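Local coordinates for CRISPR-associated protein,CRISPR-associated endonuclease Cas9 (Corynebacterium diphtheriae, PDB 6JOO) that acts as an RNA-guided DNA endonuclease of bacterial CRISPR immunity, cutting invading DNA that pairs with its guide RNA, at residues K105-L110 with A177-M182; D208-I213 with K229-V234; R495-H500 with A578-Y583; D821-D826 with G899-V904. One frame throughout, in Å; residues are numbered along the deposited sequence.

Contact 1 of 4, residues K105-L110 with A177-M182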
loop_
_atom_site.group_PDB
_atom_site.type_symbol
_atom_site.label_atom_id
_atom_site.label_comp_id
_atom_site.label_asym_id
_atom_site.label_seq_id
_atom_site.Cartn_x
_atom_site.Cartn_y
_atom_site.Cartn_z
ATOM N N LYS A 105 24.550 35.321 -4.144
ATOM C CA LYS A 105 25.324 36.433 -4.689
ATOM C C LYS A 105 26.126 35.998 -5.909
ATOM O O LYS A 105 26.229 36.740 -6.893
ATOM C CB LYS A 105 26.241 37.008 -3.608
ATOM C CG LYS A 105 27.455 37.761 -4.137
ATOM C CD LYS A 105 27.068 39.059 -4.829
ATOM C CE LYS A 105 28.279 39.706 -5.477
ATOM N NZ LYS A 105 27.912 40.929 -6.241
ATOM N N VAL A 106 26.691 34.791 -5.869
ATOM C CA VAL A 106 27.497 34.306 -6.987
ATOM C C VAL A 106 26.628 34.065 -8.216
ATOM O O VAL A 106 27.031 34.374 -9.345
ATOM C CB VAL A 106 28.263 33.037 -6.576
ATOM C CG1 VAL A 106 28.934 32.414 -7.781
ATOM C CG2 VAL A 106 29.291 33.363 -5.506
ATOM N N ARG A 107 25.430 33.506 -8.024
ATOM C CA ARG A 107 24.544 33.252 -9.158
ATOM C C ARG A 107 24.123 34.545 -9.843
ATOM O O ARG A 107 23.917 34.562 -11.062
ATOM C CB ARG A 107 23.310 32.473 -8.702
ATOM C CG ARG A 107 23.574 31.014 -8.376
ATOM C CD ARG A 107 22.330 30.347 -7.809
ATOM N NE ARG A 107 21.169 30.512 -8.680
ATOM C CZ ARG A 107 19.955 30.051 -8.398
ATOM N NH1 ARG A 107 19.739 29.396 -7.266
ATOM N NH2 ARG A 107 18.954 30.245 -9.246
ATOM N N ALA A 108 23.984 35.631 -9.082
ATOM C CA ALA A 108 23.664 36.921 -9.678
ATOM C C ALA A 108 24.888 37.587 -10.286
ATOM O O ALA A 108 24.770 38.290 -11.295
ATOM C CB ALA A 108 23.034 37.842 -8.633
ATOM N N GLU A 109 26.066 37.382 -9.693
ATOM C CA GLU A 109 27.280 37.993 -10.223
ATOM C C GLU A 109 27.701 37.341 -11.536
ATOM O O GLU A 109 28.140 38.028 -12.466
ATOM C CB GLU A 109 28.402 37.898 -9.189
ATOM C CG GLU A 109 29.744 38.433 -9.660
ATOM C CD GLU A 109 30.896 37.939 -8.805
ATOM O OE1 GLU A 109 30.727 36.913 -8.112
ATOM O OE2 GLU A 109 31.971 38.577 -8.825
ATOM N N LEU A 110 27.568 36.016 -11.631
ATOM C CA LEU A 110 27.943 35.292 -12.842
ATOM C C LEU A 110 27.041 35.616 -14.025
ATOM O O LEU A 110 27.477 35.484 -15.173
ATOM C CB LEU A 110 27.921 33.787 -12.578
ATOM C CG LEU A 110 29.085 33.221 -11.760
ATOM C CD1 LEU A 110 28.822 31.774 -11.380
ATOM C CD2 LEU A 110 30.369 33.332 -12.557
ATOM N N ALA A 177 15.929 38.968 -16.648
ATOM C CA ALA A 177 16.357 38.769 -15.271
ATOM C C ALA A 177 16.330 37.283 -14.941
ATOM O O ALA A 177 15.313 36.615 -15.153
ATOM C CB ALA A 177 15.466 39.545 -14.299
ATOM N N THR A 178 17.445 36.771 -14.430
ATOM C CA THR A 178 17.501 35.386 -13.994
ATOM C C THR A 178 16.952 35.261 -12.574
ATOM O O THR A 178 16.782 36.251 -11.857
ATOM C CB THR A 178 18.933 34.852 -14.057
ATOM O OG1 THR A 178 19.666 35.292 -12.908
ATOM C CG2 THR A 178 19.632 35.354 -15.315
ATOM N N VAL A 179 16.668 34.019 -12.176
ATOM C CA VAL A 179 16.106 33.770 -10.849
ATOM C C VAL A 179 17.052 34.269 -9.765
ATOM O O VAL A 179 16.617 34.793 -8.732
ATOM C CB VAL A 179 15.791 32.271 -10.676
ATOM C CG1 VAL A 179 15.143 32.009 -9.324
ATOM C CG2 VAL A 179 14.905 31.775 -11.807
ATOM N N GLY A 180 18.360 34.134 -9.991
ATOM C CA GLY A 180 19.320 34.501 -8.963
ATOM C C GLY A 180 19.393 35.996 -8.719
ATOM O O GLY A 180 19.455 36.442 -7.570
ATOM N N GLN A 181 19.386 36.793 -9.789
ATOM C CA GLN A 181 19.585 38.229 -9.641
ATOM C C GLN A 181 18.333 38.965 -9.176
ATOM O O GLN A 181 18.440 40.113 -8.733
ATOM C CB GLN A 181 20.097 38.828 -10.955
ATOM C CG GLN A 181 19.299 38.439 -12.186
ATOM C CD GLN A 181 20.080 38.636 -13.473
ATOM O OE1 GLN A 181 19.510 38.653 -14.564
ATOM N NE2 GLN A 181 21.394 38.777 -13.351
HETATM N N MSE A 182 17.161 38.343 -9.253
HETATM C CA MSE A 182 15.961 38.936 -8.674
HETATM C C MSE A 182 16.014 38.833 -7.155
HETATM O O MSE A 182 15.777 39.803 -6.434
HETATM C CB MSE A 182 14.701 38.243 -9.189
HETATM C CG MSE A 182 14.570 38.176 -10.692
HETATM SE SE MSE A 182 12.802 37.528 -11.194
HETATM C CE MSE A 182 12.456 36.366 -9.666
#

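Contact 2 of 4, residues D208-I213 with K229-V234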
loop_
_atom_site.group_PDB
_atom_site.type_symbol
_atom_site.label_atom_id
_atom_site.label_comp_id
_atom_site.label_asym_id
_atom_site.label_seq_id
_atom_site.Cartn_x
_atom_site.Cartn_y
_atom_site.Cartn_z
ATOM N N ASP A 208 13.076 27.538 -16.466
ATOM C CA ASP A 208 13.455 28.834 -15.914
ATOM C C ASP A 208 14.872 28.797 -15.352
ATOM O O ASP A 208 15.643 29.747 -15.530
ATOM C CB ASP A 208 12.454 29.264 -14.839
ATOM C CG ASP A 208 11.023 29.354 -15.362
ATOM O OD1 ASP A 208 10.828 29.585 -16.576
ATOM O OD2 ASP A 208 10.088 29.197 -14.547
ATOM N N TYR A 209 15.238 27.700 -14.678
ATOM C CA TYR A 209 16.593 27.567 -14.152
ATOM C C TYR A 209 17.603 27.321 -15.263
ATOM O O TYR A 209 18.744 27.790 -15.175
ATOM C CB TYR A 209 16.655 26.443 -13.116
ATOM C CG TYR A 209 16.093 26.840 -11.772
ATOM C CD1 TYR A 209 14.731 26.758 -11.514
ATOM C CD2 TYR A 209 16.925 27.309 -10.765
ATOM C CE1 TYR A 209 14.216 27.127 -10.288
ATOM C CE2 TYR A 209 16.421 27.681 -9.539
ATOM C CZ TYR A 209 15.066 27.588 -9.307
ATOM O OH TYR A 209 14.555 27.955 -8.087
ATOM N N ALA A 210 17.208 26.594 -16.312
ATOM C CA ALA A 210 18.097 26.411 -17.452
ATOM C C ALA A 210 18.394 27.740 -18.133
ATOM O O ALA A 210 19.500 27.953 -18.644
ATOM C CB ALA A 210 17.480 25.421 -18.441
ATOM N N ARG A 211 17.419 28.652 -18.140
ATOM C CA ARG A 211 17.641 29.971 -18.723
ATOM C C ARG A 211 18.667 30.757 -17.916
ATOM O O ARG A 211 19.510 31.459 -18.487
ATOM C CB ARG A 211 16.316 30.732 -18.813
ATOM C CG ARG A 211 16.135 31.560 -20.085
ATOM C CD ARG A 211 14.738 32.175 -20.167
ATOM N NE ARG A 211 13.687 31.176 -19.991
ATOM C CZ ARG A 211 12.915 31.079 -18.911
ATOM N NH1 ARG A 211 11.989 30.131 -18.841
ATOM N NH2 ARG A 211 13.062 31.932 -17.906
ATOM N N GLU A 212 18.617 30.645 -16.584
ATOM C CA GLU A 212 19.626 31.294 -15.751
ATOM C C GLU A 212 21.009 30.711 -16.008
ATOM O O GLU A 212 21.995 31.452 -16.097
ATOM C CB GLU A 212 19.257 31.166 -14.271
ATOM C CG GLU A 212 20.426 31.430 -13.328
ATOM C CD GLU A 212 19.993 31.661 -11.894
ATOM O OE1 GLU A 212 18.776 31.793 -11.650
ATOM O OE2 GLU A 212 20.873 31.714 -11.008
ATOM N N ILE A 213 21.099 29.386 -16.132
ATOM C CA ILE A 213 22.373 28.752 -16.460
ATOM C C ILE A 213 22.855 29.214 -17.829
ATOM O O ILE A 213 24.047 29.474 -18.035
ATOM C CB ILE A 213 22.245 27.218 -16.396
ATOM C CG1 ILE A 213 21.922 26.757 -14.973
ATOM C CG2 ILE A 213 23.519 26.552 -16.896
ATOM C CD1 ILE A 213 22.079 25.258 -14.771
ATOM N N LYS A 229 26.378 19.938 -21.906
ATOM C CA LYS A 229 26.948 18.934 -21.013
ATOM C C LYS A 229 26.653 19.245 -19.551
ATOM O O LYS A 229 26.572 18.325 -18.728
ATOM C CB LYS A 229 28.456 18.825 -21.238
ATOM N N ILE A 230 26.496 20.524 -19.207
ATOM C CA ILE A 230 26.131 20.882 -17.841
ATOM C C ILE A 230 24.658 20.584 -17.583
ATOM O O ILE A 230 24.300 20.054 -16.526
ATOM C CB ILE A 230 26.471 22.358 -17.568
ATOM C CG1 ILE A 230 27.987 22.563 -17.560
ATOM C CG2 ILE A 230 25.870 22.815 -16.246
ATOM C CD1 ILE A 230 28.408 23.988 -17.278
ATOM N N ILE A 231 23.788 20.909 -18.545
ATOM C CA ILE A 231 22.364 20.611 -18.402
ATOM C C ILE A 231 22.142 19.116 -18.215
ATOM O O ILE A 231 21.193 18.699 -17.539
ATOM C CB ILE A 231 21.583 21.156 -19.616
ATOM C CG1 ILE A 231 21.781 22.668 -19.740
ATOM C CG2 ILE A 231 20.099 20.835 -19.502
ATOM C CD1 ILE A 231 21.356 23.443 -18.512
ATOM N N ASP A 232 23.021 18.287 -18.787
ATOM C CA ASP A 232 22.884 16.842 -18.638
ATOM C C ASP A 232 23.051 16.413 -17.186
ATOM O O ASP A 232 22.397 15.467 -16.731
ATOM C CB ASP A 232 23.904 16.123 -19.521
ATOM C CG ASP A 232 23.758 16.474 -20.985
ATOM O OD1 ASP A 232 22.651 16.884 -21.391
ATOM O OD2 ASP A 232 24.752 16.342 -21.731
ATOM N N VAL A 233 23.911 17.101 -16.441
ATOM C CA VAL A 233 24.251 16.682 -15.084
ATOM C C VAL A 233 23.353 17.348 -14.052
ATOM O O VAL A 233 22.860 16.696 -13.127
ATOM C CB VAL A 233 25.739 16.977 -14.806
ATOM C CG1 VAL A 233 26.146 16.390 -13.467
ATOM C CG2 VAL A 233 26.602 16.418 -15.927
ATOM N N VAL A 234 23.139 18.656 -14.187
ATOM C CA VAL A 234 22.330 19.383 -13.214
ATOM C C VAL A 234 20.902 18.857 -13.208
ATOM O O VAL A 234 20.315 18.614 -12.146
ATOM C CB VAL A 234 22.382 20.895 -13.505
ATOM C CG1 VAL A 234 21.363 21.645 -12.666
ATOM C CG2 VAL A 234 23.783 21.435 -13.249
#

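Contact 3 of 4, residues R495-H500 with A578-Y583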
loop_
_atom_site.group_PDB
_atom_site.type_symbol
_atom_site.label_atom_id
_atom_site.label_comp_id
_atom_site.label_asym_id
_atom_site.label_seq_id
_atom_site.Cartn_x
_atom_site.Cartn_y
_atom_site.Cartn_z
ATOM N N ARG A 495 -24.419 -26.436 -4.872
ATOM C CA ARG A 495 -24.691 -25.078 -5.316
ATOM C C ARG A 495 -23.871 -24.091 -4.500
ATOM O O ARG A 495 -23.733 -24.242 -3.283
ATOM C CB ARG A 495 -26.182 -24.730 -5.186
ATOM C CG ARG A 495 -27.140 -25.680 -5.906
ATOM C CD ARG A 495 -28.556 -25.114 -5.903
ATOM N NE ARG A 495 -28.761 -24.152 -6.984
ATOM C CZ ARG A 495 -29.649 -23.165 -6.948
ATOM N NH1 ARG A 495 -30.410 -22.996 -5.875
ATOM N NH2 ARG A 495 -29.768 -22.339 -7.980
ATOM N N VAL A 496 -23.340 -23.079 -5.179
ATOM C CA VAL A 496 -22.699 -21.936 -4.544
ATOM C C VAL A 496 -23.439 -20.691 -5.009
ATOM O O VAL A 496 -23.452 -20.384 -6.207
ATOM C CB VAL A 496 -21.204 -21.850 -4.887
ATOM C CG1 VAL A 496 -20.637 -20.497 -4.469
ATOM C CG2 VAL A 496 -20.442 -22.981 -4.216
ATOM N N ILE A 497 -24.062 -19.982 -4.074
ATOM C CA ILE A 497 -24.812 -18.769 -4.375
ATOM C C ILE A 497 -24.128 -17.605 -3.673
ATOM O O ILE A 497 -23.806 -17.695 -2.481
ATOM C CB ILE A 497 -26.290 -18.891 -3.956
ATOM C CG1 ILE A 497 -26.945 -20.104 -4.624
ATOM C CG2 ILE A 497 -27.053 -17.649 -4.339
ATOM C CD1 ILE A 497 -27.005 -21.345 -3.755
ATOM N N ILE A 498 -23.880 -16.528 -4.417
ATOM C CA ILE A 498 -23.166 -15.357 -3.927
ATOM C C ILE A 498 -24.095 -14.151 -4.019
ATOM O O ILE A 498 -24.921 -14.054 -4.933
ATOM C CB ILE A 498 -21.864 -15.126 -4.729
ATOM C CG1 ILE A 498 -21.150 -16.460 -4.980
ATOM C CG2 ILE A 498 -20.952 -14.169 -3.999
ATOM C CD1 ILE A 498 -19.973 -16.375 -5.937
ATOM N N GLU A 499 -23.964 -13.233 -3.059
ATOM C CA GLU A 499 -24.880 -12.107 -2.924
ATOM C C GLU A 499 -24.111 -10.815 -2.671
ATOM O O GLU A 499 -22.989 -10.831 -2.160
ATOM C CB GLU A 499 -25.888 -12.343 -1.789
ATOM N N HIS A 500 -24.743 -9.698 -3.029
ATOM C CA HIS A 500 -24.164 -8.357 -2.889
ATOM C C HIS A 500 -22.856 -8.227 -3.666
ATOM O O HIS A 500 -22.841 -7.734 -4.797
ATOM C CB HIS A 500 -23.942 -8.009 -1.412
ATOM N N ALA A 578 -27.806 -19.651 0.401
ATOM C CA ALA A 578 -27.541 -20.972 -0.157
ATOM C C ALA A 578 -28.798 -21.682 -0.640
ATOM O O ALA A 578 -28.686 -22.733 -1.279
ATOM C CB ALA A 578 -26.829 -21.846 0.874
ATOM N N PHE A 579 -29.983 -21.146 -0.356
ATOM C CA PHE A 579 -31.247 -21.781 -0.725
ATOM C C PHE A 579 -32.157 -20.798 -1.453
ATOM O O PHE A 579 -33.325 -20.622 -1.102
ATOM C CB PHE A 579 -31.953 -22.339 0.508
ATOM C CG PHE A 579 -31.138 -23.337 1.276
ATOM C CD1 PHE A 579 -30.472 -24.357 0.621
ATOM C CD2 PHE A 579 -31.030 -23.252 2.653
ATOM C CE1 PHE A 579 -29.718 -25.276 1.323
ATOM C CE2 PHE A 579 -30.276 -24.168 3.364
ATOM C CZ PHE A 579 -29.619 -25.182 2.695
ATOM N N THR A 580 -31.636 -20.147 -2.491
ATOM C CA THR A 580 -32.418 -19.226 -3.314
ATOM C C THR A 580 -32.516 -19.820 -4.716
ATOM O O THR A 580 -31.561 -19.752 -5.497
ATOM C CB THR A 580 -31.794 -17.831 -3.343
ATOM O OG1 THR A 580 -30.541 -17.878 -4.037
ATOM C CG2 THR A 580 -31.562 -17.317 -1.928
ATOM N N SER A 581 -33.668 -20.413 -5.028
ATOM C CA SER A 581 -33.891 -20.941 -6.366
ATOM C C SER A 581 -34.068 -19.793 -7.355
ATOM O O SER A 581 -34.530 -18.705 -7.001
ATOM C CB SER A 581 -35.117 -21.859 -6.390
ATOM O OG SER A 581 -36.314 -21.128 -6.585
ATOM N N ASP A 582 -33.678 -20.043 -8.608
ATOM C CA ASP A 582 -33.713 -18.987 -9.616
ATOM C C ASP A 582 -35.142 -18.554 -9.925
ATOM O O ASP A 582 -35.373 -17.393 -10.281
ATOM C CB ASP A 582 -33.000 -19.450 -10.890
ATOM C CG ASP A 582 -32.431 -18.291 -11.706
ATOM O OD1 ASP A 582 -33.088 -17.233 -11.789
ATOM O OD2 ASP A 582 -31.318 -18.434 -12.259
ATOM N N TYR A 583 -36.109 -19.467 -9.803
ATOM C CA TYR A 583 -37.502 -19.075 -9.977
ATOM C C TYR A 583 -37.989 -18.273 -8.779
ATOM O O TYR A 583 -38.811 -17.361 -8.925
ATOM C CB TYR A 583 -38.377 -20.309 -10.222
ATOM C CG TYR A 583 -38.089 -20.983 -11.545
ATOM C CD1 TYR A 583 -38.693 -20.546 -12.716
ATOM C CD2 TYR A 583 -37.196 -22.042 -11.626
ATOM C CE1 TYR A 583 -38.423 -21.149 -13.930
ATOM C CE2 TYR A 583 -36.919 -22.652 -12.834
ATOM C CZ TYR A 583 -37.536 -22.200 -13.982
ATOM O OH TYR A 583 -37.265 -22.802 -15.189
#

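Contact 4 of 4, residues D821-D826 with G899-V904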
loop_
_atom_site.group_PDB
_atom_site.type_symbol
_atom_site.label_atom_id
_atom_site.label_comp_id
_atom_site.label_asym_id
_atom_site.label_seq_id
_atom_site.Cartn_x
_atom_site.Cartn_y
_atom_site.Cartn_z
ATOM N N ASP A 821 -6.585 -11.408 18.203
ATOM C CA ASP A 821 -6.752 -12.688 18.873
ATOM C C ASP A 821 -8.078 -12.708 19.618
ATOM O O ASP A 821 -8.542 -11.689 20.140
ATOM C CB ASP A 821 -5.603 -12.957 19.848
ATOM C CG ASP A 821 -4.733 -14.125 19.419
ATOM O OD1 ASP A 821 -5.239 -15.008 18.691
ATOM O OD2 ASP A 821 -3.544 -14.164 19.805
ATOM N N GLU A 822 -8.684 -13.886 19.661
ATOM C CA GLU A 822 -9.979 -14.094 20.292
ATOM C C GLU A 822 -9.790 -14.622 21.708
ATOM O O GLU A 822 -9.034 -15.574 21.927
ATOM C CB GLU A 822 -10.823 -15.073 19.476
ATOM C CG GLU A 822 -12.078 -15.571 20.188
ATOM C CD GLU A 822 -12.861 -16.567 19.353
ATOM O OE1 GLU A 822 -12.527 -16.743 18.161
ATOM O OE2 GLU A 822 -13.812 -17.173 19.889
ATOM N N LEU A 823 -10.488 -14.011 22.660
ATOM C CA LEU A 823 -10.448 -14.427 24.052
ATOM C C LEU A 823 -11.829 -14.872 24.507
ATOM O O LEU A 823 -12.849 -14.351 24.049
ATOM C CB LEU A 823 -9.973 -13.302 24.973
ATOM C CG LEU A 823 -8.633 -12.637 24.693
ATOM C CD1 LEU A 823 -8.377 -11.581 25.747
ATOM C CD2 LEU A 823 -7.519 -13.665 24.666
ATOM N N VAL A 824 -11.848 -15.831 25.427
ATOM C CA VAL A 824 -13.044 -16.186 26.183
ATOM C C VAL A 824 -12.812 -15.730 27.616
ATOM O O VAL A 824 -11.831 -16.137 28.249
ATOM C CB VAL A 824 -13.344 -17.691 26.110
ATOM C CG1 VAL A 824 -14.567 -18.030 26.936
ATOM C CG2 VAL A 824 -13.550 -18.111 24.672
ATOM N N VAL A 825 -13.695 -14.868 28.120
ATOM C CA VAL A 825 -13.506 -14.205 29.405
ATOM C C VAL A 825 -14.751 -14.387 30.261
ATOM O O VAL A 825 -15.878 -14.236 29.775
ATOM C CB VAL A 825 -13.199 -12.702 29.224
ATOM C CG1 VAL A 825 -13.014 -12.026 30.575
ATOM C CG2 VAL A 825 -11.972 -12.505 28.344
ATOM N N ASP A 826 -14.543 -14.699 31.540
ATOM C CA ASP A 826 -15.615 -14.757 32.534
ATOM C C ASP A 826 -15.698 -13.384 33.192
ATOM O O ASP A 826 -14.882 -13.043 34.052
ATOM C CB ASP A 826 -15.349 -15.864 33.550
ATOM C CG ASP A 826 -16.430 -15.967 34.617
ATOM O OD1 ASP A 826 -17.521 -15.383 34.440
ATOM O OD2 ASP A 826 -16.179 -16.637 35.643
ATOM N N GLY A 899 -10.436 -13.881 35.625
ATOM C CA GLY A 899 -11.275 -13.854 34.443
ATOM C C GLY A 899 -11.424 -15.199 33.768
ATOM O O GLY A 899 -12.297 -15.371 32.912
ATOM N N ASN A 900 -10.574 -16.153 34.144
ATOM C CA ASN A 900 -10.579 -17.495 33.565
ATOM C C ASN A 900 -10.527 -17.418 32.038
ATOM O O ASN A 900 -11.418 -17.884 31.328
ATOM C CB ASN A 900 -11.803 -18.277 34.048
ATOM C CG ASN A 900 -11.636 -19.772 33.899
ATOM O OD1 ASN A 900 -10.550 -20.312 34.116
ATOM N ND2 ASN A 900 -12.713 -20.450 33.528
ATOM N N VAL A 901 -9.459 -16.797 31.547
ATOM C CA VAL A 901 -9.340 -16.408 30.147
ATOM C C VAL A 901 -8.690 -17.529 29.351
ATOM O O VAL A 901 -7.714 -18.144 29.796
ATOM C CB VAL A 901 -8.541 -15.096 30.017
ATOM C CG1 VAL A 901 -8.361 -14.712 28.554
ATOM C CG2 VAL A 901 -9.221 -13.974 30.786
ATOM N N THR A 902 -9.237 -17.792 28.163
ATOM C CA THR A 902 -8.703 -18.765 27.221
ATOM C C THR A 902 -8.507 -18.085 25.874
ATOM O O THR A 902 -9.425 -17.428 25.369
ATOM C CB THR A 902 -9.637 -19.970 27.064
ATOM O OG1 THR A 902 -9.989 -20.479 28.355
ATOM C CG2 THR A 902 -8.962 -21.071 26.266
ATOM N N VAL A 903 -7.318 -18.237 25.304
ATOM C CA VAL A 903 -7.000 -17.706 23.984
ATOM C C VAL A 903 -7.417 -18.735 22.942
ATOM O O VAL A 903 -6.987 -19.891 22.997
ATOM C CB VAL A 903 -5.500 -17.382 23.878
ATOM C CG1 VAL A 903 -5.170 -16.717 22.551
ATOM C CG2 VAL A 903 -5.065 -16.513 25.046
ATOM N N VAL A 904 -8.249 -18.319 21.992
ATOM C CA VAL A 904 -8.905 -19.230 21.058
ATOM C C VAL A 904 -8.363 -18.980 19.657
ATOM O O VAL A 904 -8.471 -17.865 19.131
ATOM C CB VAL A 904 -10.432 -19.065 21.098
ATOM C CG1 VAL A 904 -11.108 -20.041 20.151
ATOM C CG2 VAL A 904 -10.932 -19.262 22.510
#

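Contact 1 of 4, residues K105-L110 with A177-M182
Ala108 lays its methyl on the backbone of Gln181 beside Gly180, an example of close helix approach where side chains are small. Ala108 CB sits 3.6 Å from Gln181 CA and 3.9 Å from Gln181 CB, and it also comes near Gly180 O. Gly180 brings no side chain, so helix 102-110 can draw up to the first turn of helix 179-184. Both lie in the helical region following the long helix 56-86, consistent with the Cas9 recognition lobe, in the part of the fusion before the junction.

The charged part belongs to Arg107. Its chain bends at chi3 (54°) and runs alongside Val179, which sets Arg107 NH2 4.0 Å from Val179 CB and equally far from Gly180 N, approached obliquely. No hydrogen bond crosses between the two segments. The guanidinium is held instead by a salt bridge from NE to Glu212 and a hydrogen bond from NH1 to His131, and Glu212 probably also accepts from Gly180 N.

Capping supplies the third kind of interaction. Thr178 and Gln181 form a capping box: Thr178 N donates to Gln181 OE1 over 2.8 Å, while Gln181 N reaches Thr178 OG1 by a weak 3.5 Å bond. Gln181 chi1 of 50° turns the amide back over the helix start.

Glu212 thus joins the two segments through helix 206-219; the guanidinium and the helix start would probably favour its ionised form.

Contact 2 of 4, residues D208-I213 with K229-V234
Ile230 O takes two backbone donors, Val233 N and Val234 N, each at 3.0 Å, and so ties the last turn of a helix whose apolar side chains meet Ile213. The two segments belong to a helical hairpin, helices 206-219 and 224-234, in the helical region of Cas9 before the engineered junction, probably the recognition lobe. Over the segments the axes approach to 11.2 Å and run roughly antiparallel, at 140°.

With backbones so far apart, branched side chains must bridge the gap. Ile213 does most of this work, sending its two branches to different partners. CG2, anti to the backbone N, approaches Ile231 CD1 at 4.1 Å and lies more loosely by Ile230 CG2, while the other branch carries CD1 to Val234 CG1. Ile213 and Ile231 overlap flank to flank, their ends heading opposite ways, and Ala210 CB touches the same Ile231 methyl from one turn earlier. Ile132 packs on Ile213, and Phe83 of helix 56-86 lies against Ile230, so the hairpin is built into a larger helical core close to the bound nucleic acid.

Charge is kept off the apolar seam. Arg211 and Asp208, one turn apart, form a salt bridge along helix 206-219, and Arg211 NH1 also donates to Asp152 O. The guanidinium presents its edge to the carboxylate: Arg211 NH1 meets the anti lone pair of Asp208 OD1 at 2.6 Å, with the oxygen 12° out of the guanidinium plane.

Contact 3 of 4, residues R495-H500 with A578-Y583
Ala578 opens the second segment by turning its carbonyl toward the sheet, its O atom 3.3 Å from Ile497 CD1. The setting is the RNase H-like fold of the RuvC nuclease domain: strand 495-499 lies in a mixed sheet between strands 6-12 and 532-536, parallel to both, and the segment from Ala578 follows helix 569-577, which packs on that sheet. The two segments fall on opposite sides of an engineered junction in the fusion, so their meeting is described here as found in the construct.

Phe579 points away from strand 495-499, its side chain packing on Ile22 and Val24, while its O atom accepts from Trp624.

Thr580 meets the strand twice, through its hydroxyl and its carbonyl. Its OG1 approaches Ile497 CG2 at 3.5 Å as the two side chains pass flank to flank; the same hydroxyl has a weak bond to Ile577 O. Thr580 O, in turn, receives Arg495 NH1 at 3.5 Å, a weak hydrogen bond with an N-H...O angle of 148° and the oxygen at the guanidinium edge. A bend at chi3 (83°) brings the Arg495 guanidinium round to it.

Ser581 comes next, its CA near Arg495 NH1 and its OG capping helix 582-591 through Val584 N. Asp582 has a long, weak ion pair with Arg534; its OD2 is 6.0 Å from Arg495 NH2. Over one face of that guanidinium lies Ile497 CD1, 4.2 Å above the plane and offset toward the rim.

Contact 4 of 4, residues D821-D826 with G899-V904
Glu822 and Val904 put a flat carboxylate against a branched apolar side chain: Val904 CB and CG1 lie over one face of the group, with CB 3.9 Å from Glu822 CD. An extended chain, CG anti to the backbone N (chi1 168°), carries the carboxylate there, and a salt bridge to Arg906 holds its OE2 atom. The peptides pair N-H to carbonyl across the strands. Val824 N donates to Thr902 O at 2.9 Å, and Thr902 N answers to Val824 O at 3.1 Å. Val904 N bonds to Glu822 O at 2.9 Å. Past the regular strands, Asp826 N reaches Gly899 O at 2.7 Å.

Val824 and Thr902 are a hydrogen-bonded antiparallel pair, whereas Leu823 and Val903 form a non-hydrogen-bonded one. Between them Leu823 CA directs a CA-H...O contact to Thr902 O. On the face of Leu823, its CD2 lies 3.8 Å from Val903 CG2, the two side chains flanking each other, and also touches Val901 CG1. Val825 CG2 then continues the apolar row to Val901 CG2, where Leu895 of helix 892-898 touches both valines. On the other face, Val824 CG2 meets Val904 CG2 at 3.6 Å.

Strands 847-855 and 924-925 extend the pairing outward, making this an interior pairing of an antiparallel sheet, with 822-824 its middle strand, in the Cas9 C-terminal domain, the region that in Cas9 enzymes contributes to PAM recognition.

The four contacts illustrate how a large nuclease builds separate modules from local packing. Contacts 1 and 2 belong to one helical region, their centres 14 Å apart, and are connected by Glu212 of helix 206-219, a helix of contact 2, which reaches Arg107 and Gly180 of contact 1. Contacts 3 and 4 lie on the opposite side of the chain's centre, contact 3 about 74 Å from contact 1 between centres. They do not touch each other either: their centres are 36 Å apart, one in the RuvC nuclease fold and one in the C-terminal domain. The bound nucleic acid comes within about 5 Å of contact 2 and 7 Å of contacts 1 and 4, but only about 10 Å of contact 3 (nearest atoms).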